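Local coordinates for protein polymerase X (Deinococcus radiodurans, PDB 2W9M) that probably extends DNA chains with deoxyribonucleoside triphosphates as a family X DNA polymerase, and carries a PHP domain that binds a cluster of zinc ions, at residues L450-L462 with T484-D498. Sequence-based numbering, arbitrary orientation.
With ZN (zinc ion), chain E.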
ATOM      1  N   LEU A 450      -8.847  20.350 -14.574  1.00 29.68           N
ATOM      2  CA  LEU A 450      -8.385  19.171 -15.304  1.00 32.95           C
ATOM      3  C   LEU A 450      -8.087  17.950 -14.421  1.00 34.86           C
ATOM      4  O   LEU A 450      -7.926  16.839 -14.924  1.00 40.38           O
ATOM      5  CB  LEU A 450      -7.160  19.523 -16.155  1.00 30.24           C
ATOM      6  CG  LEU A 450      -7.395  20.515 -17.299  1.00 30.08           C
ATOM      7  CD1 LEU A 450      -6.152  20.641 -18.172  1.00 30.20           C
ATOM      8  CD2 LEU A 450      -8.584  20.084 -18.133  1.00 25.24           C
ATOM      9  N   VAL A 451      -8.021  18.155 -13.112  1.00 33.98           N
ATOM     10  CA  VAL A 451      -7.717  17.073 -12.181  1.00 29.77           C
ATOM     11  C   VAL A 451      -8.826  16.035 -12.157  1.00 35.11           C
ATOM     12  O   VAL A 451      -9.996  16.387 -12.081  1.00 43.75           O
ATOM     13  CB  VAL A 451      -7.532  17.612 -10.753  1.00 26.53           C
ATOM     14  CG1 VAL A 451      -7.368  16.470  -9.769  1.00 29.50           C
ATOM     15  CG2 VAL A 451      -6.334  18.542 -10.701  1.00 40.71           C
ATOM     16  N   THR A 452      -8.464  14.757 -12.207  1.00 23.39           N
ATOM     17  CA  THR A 452      -9.477  13.710 -12.136  1.00 19.85           C
ATOM     18  C   THR A 452      -9.444  12.894 -10.840  1.00 29.63           C
ATOM     19  O   THR A 452     -10.494  12.545 -10.306  1.00 22.55           O
ATOM     20  CB  THR A 452      -9.462  12.794 -13.379  1.00 24.25           C
ATOM     21  OG1 THR A 452      -9.670  11.436 -12.980  1.00 31.26           O
ATOM     22  CG2 THR A 452      -8.153  12.892 -14.089  1.00 21.53           C
ATOM     23  N   VAL A 453      -8.248  12.609 -10.328  1.00 29.11           N
ATOM     24  CA  VAL A 453      -8.109  11.835  -9.098  1.00 12.02           C
ATOM     25  C   VAL A 453      -7.135  12.469  -8.109  1.00 20.17           C
ATOM     26  O   VAL A 453      -6.075  12.960  -8.498  1.00 30.33           O
ATOM     27  CB  VAL A 453      -7.623  10.398  -9.388  1.00 25.02           C
ATOM     28  CG1 VAL A 453      -7.652   9.552  -8.116  1.00 22.30           C
ATOM     29  CG2 VAL A 453      -8.461   9.757 -10.465  1.00 22.09           C
ATOM     30  N   LEU A 454      -7.498  12.447  -6.828  1.00 22.57           N
ATOM     31  CA  LEU A 454      -6.588  12.823  -5.749  1.00 24.52           C
ATOM     32  C   LEU A 454      -5.836  11.592  -5.225  1.00 22.68           C
ATOM     33  O   LEU A 454      -6.445  10.685  -4.659  1.00 30.41           O
ATOM     34  CB  LEU A 454      -7.358  13.485  -4.600  1.00 14.46           C
ATOM     35  CG  LEU A 454      -6.566  13.648  -3.298  1.00 20.68           C
ATOM     36  CD1 LEU A 454      -5.369  14.580  -3.487  1.00 18.92           C
ATOM     37  CD2 LEU A 454      -7.451  14.148  -2.178  1.00 15.65           C
ATOM     38  N   GLY A 455      -4.517  11.561  -5.411  1.00 18.50           N
ATOM     39  CA  GLY A 455      -3.709  10.438  -4.954  1.00 22.54           C
ATOM     40  C   GLY A 455      -3.504  10.410  -3.443  1.00 26.50           C
ATOM     41  O   GLY A 455      -3.488  11.462  -2.807  1.00 30.93           O
ATOM     42  N   HIS A 456      -3.344   9.209  -2.883  1.00 23.77           N
ATOM     43  CA  HIS A 456      -3.161   8.991  -1.438  1.00 28.11           C
ATOM     44  C   HIS A 456      -3.309  10.246  -0.572  1.00 25.53           C
ATOM     45  O   HIS A 456      -2.317  10.820  -0.123  1.00 26.74           O
ATOM     46  CB  HIS A 456      -1.808   8.325  -1.171  1.00 18.65           C
ATOM     47  CG  HIS A 456      -0.689   8.905  -1.970  1.00 21.41           C
ATOM     48  ND1 HIS A 456      -0.103  10.112  -1.665  1.00 27.35           N
ATOM     49  CD2 HIS A 456      -0.050   8.447  -3.076  1.00 27.38           C
ATOM     50  CE1 HIS A 456       0.850  10.375  -2.543  1.00 27.53           C
ATOM     51  NE2 HIS A 456       0.900   9.377  -3.409  1.00 21.44           N
ATOM     52  N   ALA A 457      -4.552  10.646  -0.323  1.00 20.83           N
ATOM     53  CA  ALA A 457      -4.864  11.937   0.303  1.00 29.29           C
ATOM     54  C   ALA A 457      -3.937  12.396   1.434  1.00 33.45           C
ATOM     55  O   ALA A 457      -3.540  13.562   1.485  1.00 28.85           O
ATOM     56  CB  ALA A 457      -6.315  11.954   0.780  1.00 21.78           C
ATOM     57  N   THR A 458      -3.594  11.480   2.332  1.00 27.23           N
ATOM     58  CA  THR A 458      -2.974  11.847   3.604  1.00 26.25           C
ATOM     59  C   THR A 458      -1.445  11.769   3.639  1.00 33.53           C
ATOM     60  O   THR A 458      -0.807  12.373   4.503  1.00 35.51           O
ATOM     61  CB  THR A 458      -3.575  11.001   4.742  1.00 26.47           C
ATOM     62  OG1 THR A 458      -4.794  11.616   5.185  1.00 29.98           O
ATOM     63  CG2 THR A 458      -2.612  10.884   5.903  1.00 30.92           C
ATOM     64  N   GLY A 459      -0.860  11.034   2.700  1.00 22.48           N
ATOM     65  CA  GLY A 459       0.584  10.905   2.633  1.00 27.77           C
ATOM     66  C   GLY A 459       1.154   9.965   3.681  1.00 34.78           C
ATOM     67  O   GLY A 459       2.369   9.813   3.801  1.00 39.13           O
ATOM     68  N   ARG A 460       0.270   9.339   4.449  1.00 33.51           N
ATOM     69  CA  ARG A 460       0.674   8.392   5.483  1.00 30.91           C
ATOM     70  C   ARG A 460       1.459   7.207   4.911  1.00 27.04           C
ATOM     71  O   ARG A 460       1.208   6.774   3.789  1.00 29.21           O
ATOM     72  CB  ARG A 460      -0.570   7.881   6.214  1.00 24.19           C
ATOM     73  CG  ARG A 460      -0.544   6.395   6.481  1.00 31.10           C
ATOM     74  CD  ARG A 460      -1.874   5.743   6.142  1.00 31.17           C
ATOM     75  NE  ARG A 460      -2.731   5.597   7.313  1.00 43.40           N
ATOM     76  CZ  ARG A 460      -3.742   4.739   7.388  1.00 36.32           C
ATOM     77  NH1 ARG A 460      -4.019   3.950   6.358  1.00 26.06           N
ATOM     78  NH2 ARG A 460      -4.469   4.664   8.493  1.00 43.56           N
ATOM     79  N   LEU A 461       2.409   6.689   5.687  1.00 27.23           N
ATOM     80  CA  LEU A 461       3.082   5.431   5.361  1.00 24.55           C
ATOM     81  C   LEU A 461       3.080   4.495   6.566  1.00 16.50           C
ATOM     82  O   LEU A 461       3.834   4.699   7.512  1.00 26.97           O
ATOM     83  CB  LEU A 461       4.519   5.677   4.899  1.00 18.49           C
ATOM     84  CG  LEU A 461       4.688   6.289   3.509  1.00 27.84           C
ATOM     85  CD1 LEU A 461       6.160   6.337   3.134  1.00 35.83           C
ATOM     86  CD2 LEU A 461       3.893   5.506   2.475  1.00 22.00           C
ATOM     87  N   LEU A 462       2.236   3.470   6.528  1.00 19.68           N
ATOM     88  CA  LEU A 462       2.097   2.549   7.655  1.00 25.36           C
ATOM     89  C   LEU A 462       3.441   2.043   8.191  1.00 31.40           C
ATOM     90  O   LEU A 462       4.261   1.525   7.435  1.00 24.48           O
ATOM     91  CB  LEU A 462       1.208   1.356   7.287  1.00 24.41           C
ATOM     92  CG  LEU A 462      -0.313   1.524   7.302  1.00 33.62           C
ATOM     93  CD1 LEU A 462      -0.688   2.760   8.094  1.00 33.14           C
ATOM     94  CD2 LEU A 462      -0.892   1.603   5.903  1.00 24.40           C
ATOM     95  N   THR A 484     -14.123  15.630  -8.251  1.00 16.92           N
ATOM     96  CA  THR A 484     -12.874  14.892  -8.369  1.00 23.81           C
ATOM     97  C   THR A 484     -12.893  13.628  -7.510  1.00 28.72           C
ATOM     98  O   THR A 484     -13.262  13.671  -6.334  1.00 25.84           O
ATOM     99  CB  THR A 484     -11.649  15.777  -8.058  1.00 24.87           C
ATOM    100  OG1 THR A 484     -10.698  15.031  -7.288  1.00 32.27           O
ATOM    101  CG2 THR A 484     -12.062  17.003  -7.294  1.00 20.04           C
ATOM    102  N   VAL A 485     -12.527  12.498  -8.114  1.00 25.15           N
ATOM    103  CA  VAL A 485     -12.561  11.216  -7.414  1.00 21.80           C
ATOM    104  C   VAL A 485     -11.358  11.045  -6.497  1.00 24.87           C
ATOM    105  O   VAL A 485     -10.252  11.454  -6.833  1.00 27.54           O
ATOM    106  CB  VAL A 485     -12.716  10.019  -8.390  1.00 23.47           C
ATOM    107  CG1 VAL A 485     -12.660  10.485  -9.824  1.00 21.98           C
ATOM    108  CG2 VAL A 485     -11.683   8.944  -8.110  1.00 20.56           C
ATOM    109  N   VAL A 486     -11.591  10.469  -5.322  1.00 22.09           N
ATOM    110  CA  VAL A 486     -10.544  10.325  -4.322  1.00 21.60           C
ATOM    111  C   VAL A 486     -10.012   8.895  -4.310  1.00 22.23           C
ATOM    112  O   VAL A 486     -10.776   7.933  -4.403  1.00 22.47           O
ATOM    113  CB  VAL A 486     -11.029  10.764  -2.918  1.00 16.07           C
ATOM    114  CG1 VAL A 486     -12.445  10.317  -2.682  1.00 26.67           C
ATOM    115  CG2 VAL A 486     -10.106  10.228  -1.832  1.00 17.70           C
ATOM    116  N   GLU A 487      -8.695   8.762  -4.214  1.00 18.90           N
ATOM    117  CA  GLU A 487      -8.050   7.467  -4.361  1.00 18.84           C
ATOM    118  C   GLU A 487      -7.998   6.693  -3.052  1.00 24.00           C
ATOM    119  O   GLU A 487      -7.742   7.256  -1.990  1.00 20.75           O
ATOM    120  CB  GLU A 487      -6.635   7.649  -4.922  1.00 19.08           C
ATOM    121  CG  GLU A 487      -5.728   6.426  -4.815  1.00 26.17           C
ATOM    122  CD  GLU A 487      -4.393   6.629  -5.528  1.00 35.73           C
ATOM    123  OE1 GLU A 487      -4.375   6.557  -6.776  1.00 32.68           O
ATOM    124  OE2 GLU A 487      -3.366   6.861  -4.847  1.00 27.48           O
ATOM    125  N   ILE A 488      -8.268   5.398  -3.139  1.00 22.11           N
ATOM    126  CA  ILE A 488      -7.963   4.478  -2.060  1.00 19.41           C
ATOM    127  C   ILE A 488      -6.745   3.691  -2.514  1.00 21.38           C
ATOM    128  O   ILE A 488      -6.858   2.719  -3.261  1.00 19.76           O
ATOM    129  CB  ILE A 488      -9.132   3.524  -1.764  1.00 20.79           C
ATOM    130  CG1 ILE A 488     -10.344   4.306  -1.253  1.00 26.10           C
ATOM    131  CG2 ILE A 488      -8.714   2.466  -0.756  1.00 17.66           C
ATOM    132  CD1 ILE A 488     -11.573   3.448  -1.054  1.00 25.52           C
ATOM    133  N   ASN A 489      -5.572   4.140  -2.085  1.00 30.41           N
ATOM    134  CA  ASN A 489      -4.319   3.575  -2.557  1.00 16.75           C
ATOM    135  C   ASN A 489      -4.136   2.170  -2.012  1.00 20.21           C
ATOM    136  O   ASN A 489      -4.025   1.969  -0.803  1.00 28.36           O
ATOM    137  CB  ASN A 489      -3.150   4.484  -2.171  1.00 22.10           C
ATOM    138  CG  ASN A 489      -1.896   4.189  -2.963  1.00 24.96           C
ATOM    139  OD1 ASN A 489      -1.307   3.118  -2.838  1.00 24.57           O
ATOM    140  ND2 ASN A 489      -1.478   5.144  -3.784  1.00 26.34           N
ATOM    141  N   ALA A 490      -4.121   1.200  -2.917  1.00 21.33           N
ATOM    142  CA  ALA A 490      -4.084  -0.208  -2.542  1.00 24.37           C
ATOM    143  C   ALA A 490      -2.720  -0.696  -2.050  1.00 30.37           C
ATOM    144  O   ALA A 490      -2.624  -1.787  -1.491  1.00 29.37           O
ATOM    145  CB  ALA A 490      -4.578  -1.078  -3.696  1.00 17.96           C
ATOM    146  N   ASN A 491      -1.667   0.091  -2.261  1.00 23.91           N
ATOM    147  CA  ASN A 491      -0.348  -0.295  -1.758  1.00 30.99           C
ATOM    148  C   ASN A 491      -0.410  -0.518  -0.250  1.00 26.42           C
ATOM    149  O   ASN A 491      -0.854   0.359   0.487  1.00 30.73           O
ATOM    150  CB  ASN A 491       0.718   0.746  -2.119  1.00 23.55           C
ATOM    151  CG  ASN A 491       2.113   0.350  -1.646  1.00 35.69           C
ATOM    152  OD1 ASN A 491       2.443   0.463  -0.465  1.00 33.72           O
ATOM    153  ND2 ASN A 491       2.940  -0.108  -2.573  1.00 26.42           N
ATOM    154  N   ALA A 492       0.033  -1.692   0.196  1.00 30.67           N
ATOM    155  CA  ALA A 492      -0.095  -2.109   1.598  1.00 27.07           C
ATOM    156  C   ALA A 492       0.536  -1.150   2.611  1.00 31.25           C
ATOM    157  O   ALA A 492       0.189  -1.178   3.792  1.00 34.50           O
ATOM    158  CB  ALA A 492       0.463  -3.517   1.788  1.00 23.78           C
ATOM    159  N   ALA A 493       1.460  -0.310   2.160  1.00 27.36           N
ATOM    160  CA  ALA A 493       2.099   0.644   3.061  1.00 25.63           C
ATOM    161  C   ALA A 493       1.337   1.957   3.109  1.00 24.65           C
ATOM    162  O   ALA A 493       1.675   2.851   3.886  1.00 36.35           O
ATOM    163  CB  ALA A 493       3.533   0.888   2.660  1.00 22.20           C
ATOM    164  N   ARG A 494       0.305   2.077   2.286  1.00 21.85           N
ATOM    165  CA  ARG A 494      -0.492   3.296   2.275  1.00 22.24           C
ATOM    166  C   ARG A 494      -1.917   3.069   2.777  1.00 23.90           C
ATOM    167  O   ARG A 494      -2.302   3.614   3.814  1.00 25.88           O
ATOM    168  CB  ARG A 494      -0.494   3.925   0.885  1.00 19.72           C
ATOM    169  CG  ARG A 494       0.864   4.472   0.472  1.00 25.95           C
ATOM    170  CD  ARG A 494       0.797   5.113  -0.902  1.00 25.35           C
ATOM    171  NE  ARG A 494       2.109   5.533  -1.380  1.00 29.71           N
ATOM    172  CZ  ARG A 494       2.729   6.641  -0.987  1.00 27.80           C
ATOM    173  NH1 ARG A 494       2.166   7.443  -0.093  1.00 24.09           N
ATOM    174  NH2 ARG A 494       3.920   6.946  -1.485  1.00 38.93           N
ATOM    175  N   LEU A 495      -2.686   2.262   2.046  1.00 24.13           N
ATOM    176  CA  LEU A 495      -4.083   2.004   2.386  1.00 20.63           C
ATOM    177  C   LEU A 495      -4.756   3.312   2.792  1.00 27.20           C
ATOM    178  O   LEU A 495      -5.272   3.460   3.901  1.00 31.60           O
ATOM    179  CB  LEU A 495      -4.177   0.950   3.488  1.00 23.70           C
ATOM    180  CG  LEU A 495      -3.454  -0.349   3.114  1.00 24.52           C
ATOM    181  CD1 LEU A 495      -3.685  -1.432   4.145  1.00 20.71           C
ATOM    182  CD2 LEU A 495      -3.898  -0.818   1.748  1.00 17.99           C
ATOM    183  N   ASP A 496      -4.748   4.254   1.859  1.00 24.45           N
ATOM    184  CA  ASP A 496      -5.094   5.639   2.124  1.00 32.87           C
ATOM    185  C   ASP A 496      -5.608   6.186   0.803  1.00 30.32           C
ATOM    186  O   ASP A 496      -4.912   6.069  -0.202  1.00 36.59           O
ATOM    187  CB  ASP A 496      -3.820   6.368   2.560  1.00 26.64           C
ATOM    188  CG  ASP A 496      -3.976   7.875   2.605  1.00 48.14           C
ATOM    189  OD1 ASP A 496      -2.946   8.572   2.470  1.00 39.11           O
ATOM    190  OD2 ASP A 496      -5.113   8.364   2.783  1.00 62.82           O
ATOM    191  N   LEU A 497      -6.802   6.778   0.760  1.00 23.55           N
ATOM    192  CA  LEU A 497      -7.673   7.111   1.896  1.00 23.26           C
ATOM    193  C   LEU A 497      -8.032   5.981   2.868  1.00 25.18           C
ATOM    194  O   LEU A 497      -8.375   4.874   2.454  1.00 28.51           O
ATOM    195  CB  LEU A 497      -8.970   7.704   1.339  1.00 18.81           C
ATOM    196  CG  LEU A 497      -9.954   8.367   2.296  1.00 32.21           C
ATOM    197  CD1 LEU A 497      -9.365   9.663   2.845  1.00 25.05           C
ATOM    198  CD2 LEU A 497     -11.282   8.628   1.583  1.00 19.50           C
ATOM    199  N   ASP A 498      -7.968   6.281   4.164  1.00 27.93           N
ATOM    200  CA  ASP A 498      -8.324   5.316   5.201  1.00 27.62           C
ATOM    201  C   ASP A 498      -9.767   4.854   5.026  1.00 30.41           C
ATOM    202  O   ASP A 498     -10.630   5.649   4.650  1.00 27.81           O
ATOM    203  CB  ASP A 498      -8.140   5.934   6.589  1.00 27.17           C
ATOM    204  CG  ASP A 498      -8.204   4.903   7.700  1.00 43.83           C
ATOM    205  OD1 ASP A 498      -9.041   5.071   8.607  1.00 45.99           O
ATOM    206  OD2 ASP A 498      -7.426   3.921   7.664  1.00 60.77           O
TER
HETATM  207 ZN    ZN E1567       2.458   9.020  -5.245  1.00 27.67          ZN
HETATM  208  O   HOH W   1      -6.579   9.606  -1.912  1.00 27.10           O
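Neighbouring parallel strands of the PHP domain, 453-454 and 485-489, are the two strands of a beta-alpha-beta unit whose crossover carries helix 472-482; the loop after 453-454 supplies one zinc ligand, His456, and the partner strand and its loop supply residues that hold it. The strands are laced by Val485 N to Thr452 O, Leu454 N to Val485 O (2.9 Å) and Glu487 N to Leu454 O. Past the strand end, the backbone N of His456 points almost straight at Glu487 OE2 (3.1 Å, 175°), while Asn489 ND2 grips the same oxygen from the opposite face of the carboxylate; Glu487 OE1 is held by Asn514 and His332. His456 NE2 binds zinc at 2.4 Å, completing a site with Glu401 and His428. Its chi1 of 43° sets CG between the backbone N and the carbonyl carbon, which turns the ring so that one face takes the Arg494 guanidinium, planes 16° apart; Leu461 CD2 covers the guanidinium's other face. Asp496 OD1 takes Thr458 N on its syn lone pair (3.0 Å) and, weakly, Gly459 N, steadying the type I turn from His456 to Gly459. Arg460, bent at chi2 and chi3, donates NH1 in plane to Arg494 O (3.1 Å), and its NH2 forms a salt bridge to Asp498 OD2 (3.2 Å), above the carboxylate plane; Asp498 OD1 pairs with Arg500. An alanine in place of Arg460 would remove both links, and would probably leave Arg494 O without this donor and Asp498 with one cation fewer. The arrangement is typical of the distorted (beta/alpha)7 barrel of PHP domains, whose trinuclear metal site lies at the C-terminal ends of the parallel strands.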